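Local coordinates for protein succinyl-CoA ligase (ADP-forming) subunit alpha (Methanosaeta concilii, PDB 6HXI) that belongs to the succinyl-CoA ligase alpha-subunit family, binds coenzyme A, and also carries a helical region related to the C-terminal domain of citrate synthase, at residues F393-P398 with G556-E561; P448-A453 with G574-G579; E460-Q465 with E562-V567. All coordinates share one frame; numbering follows the deposited sequence.

Contact 1. Residues F393-P398 with G556-E561; sequences FKKELP and GAFSKE
A cation-pi pair between Lys395 and Phe558 joins two interhelical loops: the one leaving helix 383-393 and the one leading into helix 560-569. Lysine suits the site because its long aliphatic arm can lie against apolar neighbours while its charge meets a pi cloud. Lys395 NZ lies 3.8 Å from the centroid of the Phe558 ring, 34° off the ring normal, so the charge sits off-centre, and its closest ring atom is Phe558 CE1 at 3.3 Å. Farther back along the same chain, Lys395 CG packs against Phe558 CZ at 3.9 Å. Both touches come from one bent side chain: with CG beside the backbone N (chi1 -63°) the chain turns again at chi2 and at chi4, which brings the ammonium back to the ring. The methyl of Ala557 packs on the last methylenes, Ala557 CB lying 4.1 Å from Lys395 CE.

Within the helical citrate synthase-like region, these loops bring helix ends together. Ser559 is the N-cap of helix 560-569. Its OG caps the backbone N of Glu562, while OE1 of Glu562 accepts from Ser559 N, a reciprocal capping box that fixes the loop immediately after Phe558. In the other segment, Lys394, just after helix 383-393, leaves helical angles with positive phi, and the turn delivers Lys395 toward Phe558.

Phe393 contributes through its beta carbon: Phe393 CB approaches the edge of the Phe558 ring, 4.2 Å from CE1. The Phe393 ring itself packs on Val566 and meets Tyr571, so its bulky hydrocarbon serves several neighbours. A second subunit packs here too, its Glu615 on Lys395 and its Gln617 on Ala557.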
ATOM      1  N   PHE B 393      10.695  17.608 -12.538  1.00 29.53           N
ATOM      2  CA  PHE B 393      11.074  17.900 -13.929  1.00 29.38           C
ATOM      3  C   PHE B 393      12.485  18.374 -14.066  1.00 33.98           C
ATOM      4  O   PHE B 393      12.949  18.556 -15.191  1.00 33.33           O
ATOM      5  CB  PHE B 393      10.095  18.876 -14.604  1.00 31.21           C
ATOM      6  CG  PHE B 393       8.647  18.484 -14.463  1.00 33.91           C
ATOM      7  CD1 PHE B 393       7.911  18.849 -13.331  1.00 38.15           C
ATOM      8  CD2 PHE B 393       8.006  17.767 -15.458  1.00 36.61           C
ATOM      9  CE1 PHE B 393       6.574  18.467 -13.182  1.00 37.11           C
ATOM     10  CE2 PHE B 393       6.659  17.400 -15.315  1.00 38.72           C
ATOM     11  CZ  PHE B 393       5.965  17.741 -14.175  1.00 36.50           C
ATOM     12  N   LYS B 394      13.177  18.542 -12.926  1.00 31.29           N
ATOM     13  CA  LYS B 394      14.543  19.090 -12.841  1.00 32.00           C
ATOM     14  C   LYS B 394      14.610  20.451 -13.561  1.00 34.50           C
ATOM     15  O   LYS B 394      15.485  20.692 -14.374  1.00 33.90           O
ATOM     16  CB  LYS B 394      15.596  18.075 -13.320  1.00 33.22           C
ATOM     17  CG  LYS B 394      15.746  16.900 -12.368  1.00 36.09           C
ATOM     18  CD  LYS B 394      16.965  16.046 -12.675  1.00 35.20           C
ATOM     19  CE  LYS B 394      16.811  15.289 -13.952  1.00 31.68           C
ATOM     20  NZ  LYS B 394      18.099  14.696 -14.398  1.00 38.50           N
ATOM     21  N   LYS B 395      13.580  21.297 -13.316  1.00 31.36           N
ATOM     22  CA  LYS B 395      13.456  22.612 -13.924  1.00 30.89           C
ATOM     23  C   LYS B 395      13.140  23.688 -12.924  1.00 32.60           C
ATOM     24  O   LYS B 395      12.391  23.473 -11.994  1.00 30.06           O
ATOM     25  CB  LYS B 395      12.348  22.644 -15.000  1.00 34.64           C
ATOM     26  CG  LYS B 395      12.574  21.736 -16.198  1.00 45.46           C
ATOM     27  CD  LYS B 395      13.618  22.288 -17.140  1.00 47.86           C
ATOM     28  CE  LYS B 395      14.279  21.164 -17.900  1.00 55.43           C
ATOM     29  NZ  LYS B 395      13.330  20.422 -18.755  1.00 68.75           N
ATOM     30  N   GLU B 396      13.636  24.883 -13.193  1.00 30.31           N
ATOM     31  CA  GLU B 396      13.296  26.084 -12.454  1.00 30.90           C
ATOM     32  C   GLU B 396      12.161  26.624 -13.307  1.00 33.87           C
ATOM     33  O   GLU B 396      12.391  27.103 -14.403  1.00 33.36           O
ATOM     34  CB  GLU B 396      14.488  27.053 -12.381  1.00 31.81           C
ATOM     35  CG  GLU B 396      14.198  28.210 -11.429  1.00 40.74           C
ATOM     36  CD  GLU B 396      15.365  29.008 -10.870  1.00 64.28           C
ATOM     37  OE1 GLU B 396      15.100  29.900 -10.027  1.00 59.06           O
ATOM     38  OE2 GLU B 396      16.533  28.739 -11.247  1.00 51.18           O
ATOM     39  N   LEU B 397      10.922  26.376 -12.882  1.00 29.67           N
ATOM     40  CA  LEU B 397       9.781  26.716 -13.741  1.00 27.99           C
ATOM     41  C   LEU B 397       9.438  28.154 -13.651  1.00 31.06           C
ATOM     42  O   LEU B 397       9.569  28.724 -12.571  1.00 29.31           O
ATOM     43  CB  LEU B 397       8.537  25.886 -13.337  1.00 27.11           C
ATOM     44  CG  LEU B 397       8.579  24.382 -13.584  1.00 29.78           C
ATOM     45  CD1 LEU B 397       7.437  23.759 -12.932  1.00 31.17           C
ATOM     46  CD2 LEU B 397       8.531  24.073 -15.092  1.00 28.55           C
ATOM     47  N   PRO B 398       8.845  28.735 -14.727  1.00 28.86           N
ATOM     48  CA  PRO B 398       8.368  30.121 -14.610  1.00 30.51           C
ATOM     49  C   PRO B 398       7.203  30.184 -13.631  1.00 32.30           C
ATOM     50  O   PRO B 398       6.552  29.161 -13.378  1.00 29.72           O
ATOM     51  CB  PRO B 398       7.965  30.500 -16.039  1.00 33.38           C
ATOM     52  CG  PRO B 398       7.924  29.247 -16.805  1.00 36.28           C
ATOM     53  CD  PRO B 398       8.581  28.151 -16.064  1.00 30.50           C
ATOM     54  N   GLY B 556       9.418  25.736 -23.073  1.00 52.68           N
ATOM     55  CA  GLY B 556      10.374  25.707 -24.171  1.00 52.70           C
ATOM     56  C   GLY B 556      11.541  24.752 -23.985  1.00 56.14           C
ATOM     57  O   GLY B 556      12.179  24.384 -24.972  1.00 55.93           O
ATOM     58  N   ALA B 557      11.828  24.326 -22.734  1.00 52.45           N
ATOM     59  CA  ALA B 557      12.978  23.452 -22.425  1.00 52.95           C
ATOM     60  C   ALA B 557      12.717  21.940 -22.622  1.00 57.24           C
ATOM     61  O   ALA B 557      13.637  21.124 -22.442  1.00 57.57           O
ATOM     62  CB  ALA B 557      13.496  23.731 -21.025  1.00 53.10           C
ATOM     63  N   PHE B 558      11.496  21.582 -23.038  1.00 51.51           N
ATOM     64  CA  PHE B 558      11.138  20.201 -23.305  1.00 51.43           C
ATOM     65  C   PHE B 558      10.940  19.956 -24.807  1.00 54.95           C
ATOM     66  O   PHE B 558      10.165  20.668 -25.443  1.00 54.37           O
ATOM     67  CB  PHE B 558       9.848  19.814 -22.551  1.00 52.78           C
ATOM     68  CG  PHE B 558       9.763  20.159 -21.082  1.00 53.76           C
ATOM     69  CD1 PHE B 558      10.280  19.301 -20.116  1.00 56.37           C
ATOM     70  CD2 PHE B 558       9.097  21.303 -20.657  1.00 55.72           C
ATOM     71  CE1 PHE B 558      10.147  19.594 -18.752  1.00 56.39           C
ATOM     72  CE2 PHE B 558       8.944  21.582 -19.292  1.00 57.97           C
ATOM     73  CZ  PHE B 558       9.478  20.731 -18.351  1.00 55.63           C
ATOM     74  N   SER B 559      11.591  18.925 -25.362  1.00 51.94           N
ATOM     75  CA  SER B 559      11.415  18.518 -26.765  1.00 52.81           C
ATOM     76  C   SER B 559      10.113  17.712 -26.884  1.00 57.45           C
ATOM     77  O   SER B 559       9.518  17.376 -25.860  1.00 57.30           O
ATOM     78  CB  SER B 559      12.581  17.639 -27.209  1.00 56.83           C
ATOM     79  OG  SER B 559      12.542  16.370 -26.579  1.00 67.98           O
ATOM     80  N   LYS B 560       9.698  17.350 -28.109  1.00 55.63           N
ATOM     81  CA  LYS B 560       8.488  16.518 -28.335  1.00 55.35           C
ATOM     82  C   LYS B 560       8.595  15.185 -27.577  1.00 56.06           C
ATOM     83  O   LYS B 560       7.640  14.788 -26.928  1.00 55.63           O
ATOM     84  CB  LYS B 560       8.296  16.248 -29.836  1.00 58.51           C
ATOM     85  CG  LYS B 560       7.133  16.975 -30.487  1.00 66.20           C
ATOM     86  CD  LYS B 560       7.193  16.694 -31.983  1.00 82.48           C
ATOM     87  CE  LYS B 560       5.933  17.018 -32.738  1.00 96.72           C
ATOM     88  NZ  LYS B 560       6.068  16.660 -34.174  1.00108.32           N
ATOM     89  N   GLU B 561       9.785  14.538 -27.636  1.00 52.63           N
ATOM     90  CA  GLU B 561      10.159  13.266 -27.004  1.00 51.49           C
ATOM     91  C   GLU B 561      10.059  13.360 -25.474  1.00 52.40           C
ATOM     92  O   GLU B 561       9.440  12.481 -24.845  1.00 53.90           O
ATOM     93  CB  GLU B 561      11.597  12.877 -27.378  1.00 53.48           C
ATOM     94  CG  GLU B 561      11.808  12.363 -28.792  1.00 73.40           C
ATOM     95  CD  GLU B 561      13.184  11.752 -29.042  1.00107.80           C
ATOM     96  OE1 GLU B 561      14.197  12.479 -28.905  1.00114.58           O
ATOM     97  OE2 GLU B 561      13.250  10.551 -29.400  1.00 95.78           O
TER

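Contact 2. Residues P448-A453 with G574-G579; sequences PRFGGA and GLFALG
Phe576 meets two consecutive residues, Phe450 and Gly451, and uses a different part of its ring for each. Its edge is directed at the face of Phe450 in a T-shaped pair, with centroids 5.5 Å apart and planes at 80°. Phe450 CE2 meets Phe576 CE2 at 4.0 Å, and the two CZ atoms come equally near, so two neighbouring ring carbons of each take part. The face of Phe576 receives Gly451: its CA stands 3.9 Å from the ring centroid and 19° off the normal, a CH-pi contact. Glycine suits this place twice over. A beta carbon would run into Phe576 CD2, and the positive phi of Gly451 would press one against the preceding carbonyl oxygen.

Here a loop packs against a long helix of the citrate synthase-like region: residues 448-453 lead into helix 453-466, and Phe576 projects from helix 571-594. Its CG lies opposite the backbone N (chi1 -178°), which carries the ring outward toward the loop.

Further out, Val419 and Thr445 touch Phe450, while Ile446 packs on Phe576. Leu575, the residue before Phe576 on the helix, packs instead on helices 399-412 and 383-393. Within the same loop, Arg449 NH2 donates to the backbone O of Ser596 of a fourth subunit, tying the loop to the assembly.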
ATOM      1  N   PRO B 448      -6.213   3.448 -14.127  1.00 29.95           N
ATOM      2  CA  PRO B 448      -6.867   3.815 -15.384  1.00 31.39           C
ATOM      3  C   PRO B 448      -8.267   4.399 -15.291  1.00 37.23           C
ATOM      4  O   PRO B 448      -8.631   5.123 -16.202  1.00 39.91           O
ATOM      5  CB  PRO B 448      -6.852   2.512 -16.191  1.00 33.92           C
ATOM      6  CG  PRO B 448      -6.633   1.416 -15.170  1.00 37.29           C
ATOM      7  CD  PRO B 448      -5.757   2.032 -14.152  1.00 31.51           C
ATOM      8  N   ARG B 449      -9.049   4.104 -14.243  1.00 31.77           N
ATOM      9  CA  ARG B 449     -10.430   4.606 -14.187  1.00 30.20           C
ATOM     10  C   ARG B 449     -10.638   5.661 -13.166  1.00 31.62           C
ATOM     11  O   ARG B 449     -11.617   6.365 -13.253  1.00 32.02           O
ATOM     12  CB  ARG B 449     -11.443   3.476 -13.962  1.00 23.16           C
ATOM     13  CG  ARG B 449     -11.422   2.427 -15.045  1.00 21.00           C
ATOM     14  CD  ARG B 449     -12.452   1.350 -14.756  1.00 24.05           C
ATOM     15  NE  ARG B 449     -12.211   0.203 -15.612  1.00 33.65           N
ATOM     16  CZ  ARG B 449     -12.856  -0.950 -15.546  1.00 36.85           C
ATOM     17  NH1 ARG B 449     -12.615  -1.893 -16.432  1.00 33.95           N
ATOM     18  NH2 ARG B 449     -13.712  -1.186 -14.564  1.00 23.59           N
ATOM     19  N   PHE B 450      -9.785   5.722 -12.150  1.00 27.72           N
ATOM     20  CA  PHE B 450      -9.887   6.752 -11.123  1.00 26.58           C
ATOM     21  C   PHE B 450      -8.570   7.532 -11.178  1.00 32.47           C
ATOM     22  O   PHE B 450      -7.544   7.056 -10.725  1.00 30.97           O
ATOM     23  CB  PHE B 450     -10.163   6.113  -9.731  1.00 25.55           C
ATOM     24  CG  PHE B 450     -10.173   7.097  -8.590  1.00 24.76           C
ATOM     25  CD1 PHE B 450     -11.173   8.056  -8.483  1.00 28.03           C
ATOM     26  CD2 PHE B 450      -9.166   7.084  -7.628  1.00 24.30           C
ATOM     27  CE1 PHE B 450     -11.159   8.997  -7.442  1.00 28.22           C
ATOM     28  CE2 PHE B 450      -9.136   8.030  -6.607  1.00 26.76           C
ATOM     29  CZ  PHE B 450     -10.112   9.007  -6.536  1.00 26.18           C
ATOM     30  N   GLY B 451      -8.603   8.687 -11.809  1.00 33.82           N
ATOM     31  CA  GLY B 451      -7.431   9.549 -11.990  1.00 33.69           C
ATOM     32  C   GLY B 451      -6.681   9.393 -13.302  1.00 40.24           C
ATOM     33  O   GLY B 451      -6.036  10.333 -13.749  1.00 43.89           O
ATOM     34  N   GLY B 452      -6.831   8.245 -13.956  1.00 36.74           N
ATOM     35  CA  GLY B 452      -6.163   7.888 -15.207  1.00 36.97           C
ATOM     36  C   GLY B 452      -6.573   8.617 -16.466  1.00 40.35           C
ATOM     37  O   GLY B 452      -5.815   8.636 -17.435  1.00 42.41           O
ATOM     38  N   ALA B 453      -7.745   9.233 -16.480  1.00 36.96           N
ATOM     39  CA  ALA B 453      -8.221   9.956 -17.672  1.00 37.50           C
ATOM     40  C   ALA B 453      -7.362  11.195 -17.955  1.00 40.62           C
ATOM     41  O   ALA B 453      -7.409  11.698 -19.074  1.00 39.75           O
ATOM     42  CB  ALA B 453      -9.683  10.363 -17.512  1.00 38.02           C
ATOM     43  N   GLY B 574       0.973  11.037 -10.680  1.00 26.22           N
ATOM     44  CA  GLY B 574       1.617  11.503  -9.464  1.00 24.10           C
ATOM     45  C   GLY B 574       1.025  12.802  -8.955  1.00 30.27           C
ATOM     46  O   GLY B 574       0.830  12.956  -7.753  1.00 30.75           O
ATOM     47  N   LEU B 575       0.756  13.764  -9.866  1.00 27.77           N
ATOM     48  CA  LEU B 575       0.170  15.056  -9.513  1.00 27.62           C
ATOM     49  C   LEU B 575      -1.230  14.843  -8.929  1.00 29.91           C
ATOM     50  O   LEU B 575      -1.532  15.375  -7.865  1.00 28.39           O
ATOM     51  CB  LEU B 575       0.112  15.968 -10.749  1.00 27.85           C
ATOM     52  CG  LEU B 575      -0.205  17.435 -10.530  1.00 31.96           C
ATOM     53  CD1 LEU B 575       0.746  18.073  -9.506  1.00 32.30           C
ATOM     54  CD2 LEU B 575      -0.183  18.201 -11.859  1.00 34.92           C
ATOM     55  N   PHE B 576      -2.029  13.974  -9.573  1.00 25.56           N
ATOM     56  CA  PHE B 576      -3.346  13.622  -9.057  1.00 25.38           C
ATOM     57  C   PHE B 576      -3.245  12.955  -7.673  1.00 26.84           C
ATOM     58  O   PHE B 576      -4.017  13.281  -6.776  1.00 26.56           O
ATOM     59  CB  PHE B 576      -4.120  12.723 -10.048  1.00 26.67           C
ATOM     60  CG  PHE B 576      -5.520  12.370  -9.594  1.00 26.47           C
ATOM     61  CD1 PHE B 576      -6.561  13.293  -9.703  1.00 29.66           C
ATOM     62  CD2 PHE B 576      -5.788  11.135  -9.007  1.00 30.29           C
ATOM     63  CE1 PHE B 576      -7.854  12.977  -9.246  1.00 30.68           C
ATOM     64  CE2 PHE B 576      -7.089  10.819  -8.535  1.00 32.37           C
ATOM     65  CZ  PHE B 576      -8.119  11.720  -8.712  1.00 29.67           C
ATOM     66  N   ALA B 577      -2.299  12.060  -7.508  1.00 24.47           N
ATOM     67  CA  ALA B 577      -2.066  11.335  -6.248  1.00 25.32           C
ATOM     68  C   ALA B 577      -1.667  12.234  -5.101  1.00 27.86           C
ATOM     69  O   ALA B 577      -2.184  12.115  -3.994  1.00 27.20           O
ATOM     70  CB  ALA B 577      -1.044  10.225  -6.450  1.00 24.84           C
ATOM     71  N   LEU B 578      -0.800  13.175  -5.385  1.00 24.50           N
ATOM     72  CA  LEU B 578      -0.338  14.149  -4.416  1.00 24.99           C
ATOM     73  C   LEU B 578      -1.511  15.060  -3.983  1.00 29.33           C
ATOM     74  O   LEU B 578      -1.746  15.258  -2.782  1.00 27.53           O
ATOM     75  CB  LEU B 578       0.825  14.939  -5.033  1.00 24.97           C
ATOM     76  CG  LEU B 578       1.416  16.060  -4.177  1.00 31.12           C
ATOM     77  CD1 LEU B 578       2.181  15.516  -2.998  1.00 30.40           C
ATOM     78  CD2 LEU B 578       2.284  16.939  -4.997  1.00 28.66           C
ATOM     79  N   GLY B 579      -2.236  15.614  -4.947  1.00 25.00           N
ATOM     80  CA  GLY B 579      -3.373  16.455  -4.611  1.00 24.08           C
ATOM     81  C   GLY B 579      -4.500  15.710  -3.924  1.00 26.40           C
ATOM     82  O   GLY B 579      -4.972  16.142  -2.876  1.00 26.47           O
TER

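Contact 3. Residues E460-Q465 with E562-V567; sequences EFKRAQ and EIDEVV
Lys462 reaches from helix 453-466 across to helix 560-569, passing obliquely over Ile563 and ending above the carboxylate of Asp564. Its CG is anti to the backbone N (chi1 -161°) and the chain stays extended until a bend at chi4, which gives it the length to span backbones whose nearest CA atoms, those of Lys462 and Asp564, are 8.7 Å apart. Lys462 NZ lies 2.9 Å from Asp564 OD1. The nitrogen stands over the carboxylate rather than in its plane, which is consistent with the weakness of the hydrogen bond, although the pair is a salt bridge. The methylenes share in the contact as well: Lys462 CD is 3.4 Å from Asp564 OD1, and Lys462 CE packs against Ile563 CG2 at 3.5 Å. Of the two branches of Ile563 it is this methyl, set on the far side of the beta carbon from the backbone N, that meets the lysine. A branched apolar residue beside an acid thus suits both halves of a lysine, hydrocarbon and charge.

In this helical citrate synthase-like region the two helices are also joined through helix 540-555, on which Phe461 touches Ile546 and Ile563 touches Met552. The stronger polar partner of the lysine tip is Glu466, one turn on in its own helix, with which it forms a salt bridge; the bond to Asp564 is the weaker. A third bond runs to the backbone O of Lys560, in the first turn of the facing helix. The ammonium of Lys462 is therefore held by two acids and a carbonyl, which would be expected to favour its charged form.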
ATOM      1  N   GLU B 460      -3.922  11.071 -25.947  1.00 36.71           N
ATOM      2  CA  GLU B 460      -4.810  11.063 -27.104  1.00 36.17           C
ATOM      3  C   GLU B 460      -4.907  12.382 -27.825  1.00 37.54           C
ATOM      4  O   GLU B 460      -4.857  12.381 -29.065  1.00 36.86           O
ATOM      5  CB  GLU B 460      -6.218  10.526 -26.745  1.00 37.94           C
ATOM      6  CG  GLU B 460      -6.239   9.011 -26.514  1.00 50.89           C
ATOM      7  CD  GLU B 460      -5.458   8.128 -27.477  1.00 72.20           C
ATOM      8  OE1 GLU B 460      -4.710   7.240 -27.005  1.00 55.44           O
ATOM      9  OE2 GLU B 460      -5.602   8.315 -28.706  1.00 74.59           O
ATOM     10  N   PHE B 461      -5.069  13.502 -27.079  1.00 33.43           N
ATOM     11  CA  PHE B 461      -5.143  14.832 -27.699  1.00 31.65           C
ATOM     12  C   PHE B 461      -3.803  15.223 -28.328  1.00 36.75           C
ATOM     13  O   PHE B 461      -3.798  15.735 -29.436  1.00 36.91           O
ATOM     14  CB  PHE B 461      -5.650  15.902 -26.714  1.00 31.97           C
ATOM     15  CG  PHE B 461      -7.153  15.902 -26.519  1.00 32.06           C
ATOM     16  CD1 PHE B 461      -7.766  14.957 -25.699  1.00 34.60           C
ATOM     17  CD2 PHE B 461      -7.958  16.804 -27.196  1.00 32.56           C
ATOM     18  CE1 PHE B 461      -9.157  14.950 -25.534  1.00 34.19           C
ATOM     19  CE2 PHE B 461      -9.353  16.798 -27.017  1.00 33.43           C
ATOM     20  CZ  PHE B 461      -9.935  15.887 -26.178  1.00 31.96           C
ATOM     21  N   LYS B 462      -2.671  14.963 -27.640  1.00 36.17           N
ATOM     22  CA  LYS B 462      -1.337  15.305 -28.163  1.00 35.55           C
ATOM     23  C   LYS B 462      -1.098  14.591 -29.520  1.00 42.32           C
ATOM     24  O   LYS B 462      -0.714  15.232 -30.488  1.00 43.75           O
ATOM     25  CB  LYS B 462      -0.232  14.952 -27.145  1.00 36.28           C
ATOM     26  CG  LYS B 462       1.073  15.652 -27.399  1.00 40.64           C
ATOM     27  CD  LYS B 462       2.278  14.924 -26.841  1.00 48.22           C
ATOM     28  CE  LYS B 462       3.498  15.692 -27.282  1.00 68.15           C
ATOM     29  NZ  LYS B 462       4.612  14.821 -27.734  1.00 74.94           N
ATOM     30  N   ARG B 463      -1.368  13.284 -29.579  1.00 40.08           N
ATOM     31  CA  ARG B 463      -1.206  12.455 -30.775  1.00 40.92           C
ATOM     32  C   ARG B 463      -2.060  12.981 -31.946  1.00 46.32           C
ATOM     33  O   ARG B 463      -1.523  13.229 -33.018  1.00 50.10           O
ATOM     34  CB  ARG B 463      -1.515  10.981 -30.444  1.00 41.44           C
ATOM     35  CG  ARG B 463      -1.496  10.048 -31.654  1.00 55.62           C
ATOM     36  CD  ARG B 463      -2.221   8.738 -31.403  1.00 56.59           C
ATOM     37  NE  ARG B 463      -3.615   8.926 -30.982  1.00 67.71           N
ATOM     38  CZ  ARG B 463      -4.648   9.101 -31.803  1.00 78.85           C
ATOM     39  NH1 ARG B 463      -4.464   9.130 -33.119  1.00 61.55           N
ATOM     40  NH2 ARG B 463      -5.870   9.260 -31.315  1.00 67.32           N
ATOM     41  N   ALA B 464      -3.342  13.228 -31.729  1.00 40.29           N
ATOM     42  CA  ALA B 464      -4.225  13.736 -32.769  1.00 39.27           C
ATOM     43  C   ALA B 464      -3.701  15.029 -33.363  1.00 44.90           C
ATOM     44  O   ALA B 464      -3.535  15.118 -34.574  1.00 45.10           O
ATOM     45  CB  ALA B 464      -5.632  13.934 -32.216  1.00 39.62           C
ATOM     46  N   GLN B 465      -3.394  16.016 -32.503  1.00 43.31           N
ATOM     47  CA  GLN B 465      -2.912  17.329 -32.876  1.00 43.20           C
ATOM     48  C   GLN B 465      -1.540  17.270 -33.534  1.00 52.07           C
ATOM     49  O   GLN B 465      -1.309  18.033 -34.461  1.00 53.91           O
ATOM     50  CB  GLN B 465      -2.917  18.226 -31.637  1.00 44.09           C
ATOM     51  CG  GLN B 465      -2.827  19.728 -31.914  1.00 52.08           C
ATOM     52  CD  GLN B 465      -1.501  20.355 -31.589  1.00 81.75           C
ATOM     53  OE1 GLN B 465      -0.639  19.782 -30.917  1.00 86.44           O
ATOM     54  NE2 GLN B 465      -1.333  21.580 -32.026  1.00 77.23           N
ATOM     55  N   GLU B 562      10.681  14.417 -24.885  1.00 43.35           N
ATOM     56  CA  GLU B 562      10.655  14.699 -23.456  1.00 41.50           C
ATOM     57  C   GLU B 562       9.210  14.775 -22.954  1.00 42.74           C
ATOM     58  O   GLU B 562       8.885  14.190 -21.919  1.00 44.19           O
ATOM     59  CB  GLU B 562      11.372  16.009 -23.151  1.00 42.96           C
ATOM     60  CG  GLU B 562      12.886  15.885 -23.161  1.00 59.81           C
ATOM     61  CD  GLU B 562      13.571  17.210 -22.896  1.00 84.99           C
ATOM     62  OE1 GLU B 562      13.784  17.957 -23.876  1.00 70.07           O
ATOM     63  OE2 GLU B 562      13.827  17.534 -21.710  1.00 84.76           O
ATOM     64  N   ILE B 563       8.351  15.468 -23.706  1.00 35.66           N
ATOM     65  CA  ILE B 563       6.931  15.613 -23.399  1.00 34.40           C
ATOM     66  C   ILE B 563       6.247  14.233 -23.465  1.00 40.36           C
ATOM     67  O   ILE B 563       5.528  13.857 -22.529  1.00 39.20           O
ATOM     68  CB  ILE B 563       6.287  16.703 -24.293  1.00 35.35           C
ATOM     69  CG1 ILE B 563       6.887  18.085 -23.919  1.00 35.76           C
ATOM     70  CG2 ILE B 563       4.771  16.712 -24.147  1.00 34.46           C
ATOM     71  CD1 ILE B 563       6.670  19.170 -24.851  1.00 37.67           C
ATOM     72  N   ASP B 564       6.563  13.439 -24.509  1.00 38.74           N
ATOM     73  CA  ASP B 564       5.982  12.090 -24.644  1.00 38.99           C
ATOM     74  C   ASP B 564       6.376  11.198 -23.461  1.00 40.46           C
ATOM     75  O   ASP B 564       5.535  10.456 -22.932  1.00 38.15           O
ATOM     76  CB  ASP B 564       6.366  11.460 -25.997  1.00 41.77           C
ATOM     77  CG  ASP B 564       5.441  11.803 -27.161  1.00 62.11           C
ATOM     78  OD1 ASP B 564       4.240  12.114 -26.909  1.00 65.24           O
ATOM     79  OD2 ASP B 564       5.900  11.737 -28.324  1.00 69.37           O
ATOM     80  N   GLU B 565       7.635  11.343 -23.004  1.00 35.50           N
ATOM     81  CA  GLU B 565       8.174  10.618 -21.842  1.00 34.66           C
ATOM     82  C   GLU B 565       7.386  11.012 -20.581  1.00 36.91           C
ATOM     83  O   GLU B 565       6.991  10.145 -19.825  1.00 36.94           O
ATOM     84  CB  GLU B 565       9.691  10.903 -21.707  1.00 35.70           C
ATOM     85  CG  GLU B 565      10.351  10.368 -20.449  1.00 51.59           C
ATOM     86  CD  GLU B 565      11.835  10.661 -20.275  1.00 76.94           C
ATOM     87  OE1 GLU B 565      12.289  11.784 -20.606  1.00 85.22           O
ATOM     88  OE2 GLU B 565      12.543   9.757 -19.774  1.00 49.24           O
ATOM     89  N   VAL B 566       7.134  12.317 -20.375  1.00 34.82           N
ATOM     90  CA  VAL B 566       6.366  12.804 -19.239  1.00 32.65           C
ATOM     91  C   VAL B 566       4.982  12.119 -19.186  1.00 39.36           C
ATOM     92  O   VAL B 566       4.565  11.671 -18.125  1.00 39.87           O
ATOM     93  CB  VAL B 566       6.308  14.346 -19.187  1.00 33.73           C
ATOM     94  CG1 VAL B 566       5.208  14.834 -18.228  1.00 31.88           C
ATOM     95  CG2 VAL B 566       7.679  14.930 -18.803  1.00 31.95           C
ATOM     96  N   VAL B 567       4.302  12.010 -20.327  1.00 37.56           N
ATOM     97  CA  VAL B 567       2.974  11.373 -20.417  1.00 37.20           C
ATOM     98  C   VAL B 567       3.093   9.865 -20.129  1.00 42.55           C
ATOM     99  O   VAL B 567       2.324   9.333 -19.320  1.00 43.58           O
ATOM    100  CB  VAL B 567       2.288  11.651 -21.789  1.00 40.31           C
ATOM    101  CG1 VAL B 567       0.931  10.959 -21.866  1.00 40.84           C
ATOM    102  CG2 VAL B 567       2.163  13.147 -22.067  1.00 38.84           C
TER

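All three contacts lie in the helical citrate synthase-like part of the chain, on the same side of the chain's centre. Contacts 1 and 3 share helix 560-569 and touch each other, their centres about 14 Å apart; Phe558 CB, for instance, packs on Ile563 CG1. Contact 2 uses the next helix, 571-594, and its centre is about 21 Å from that of contact 1 and 17 Å from that of contact 3. Along the chain, contact 3 is nested within the loop closed by contact 2, whereas contact 1 crosses both. Residues 393-465 are thus joined at three places to residues 556-579, so segments far apart in sequence are packed together within the helical region.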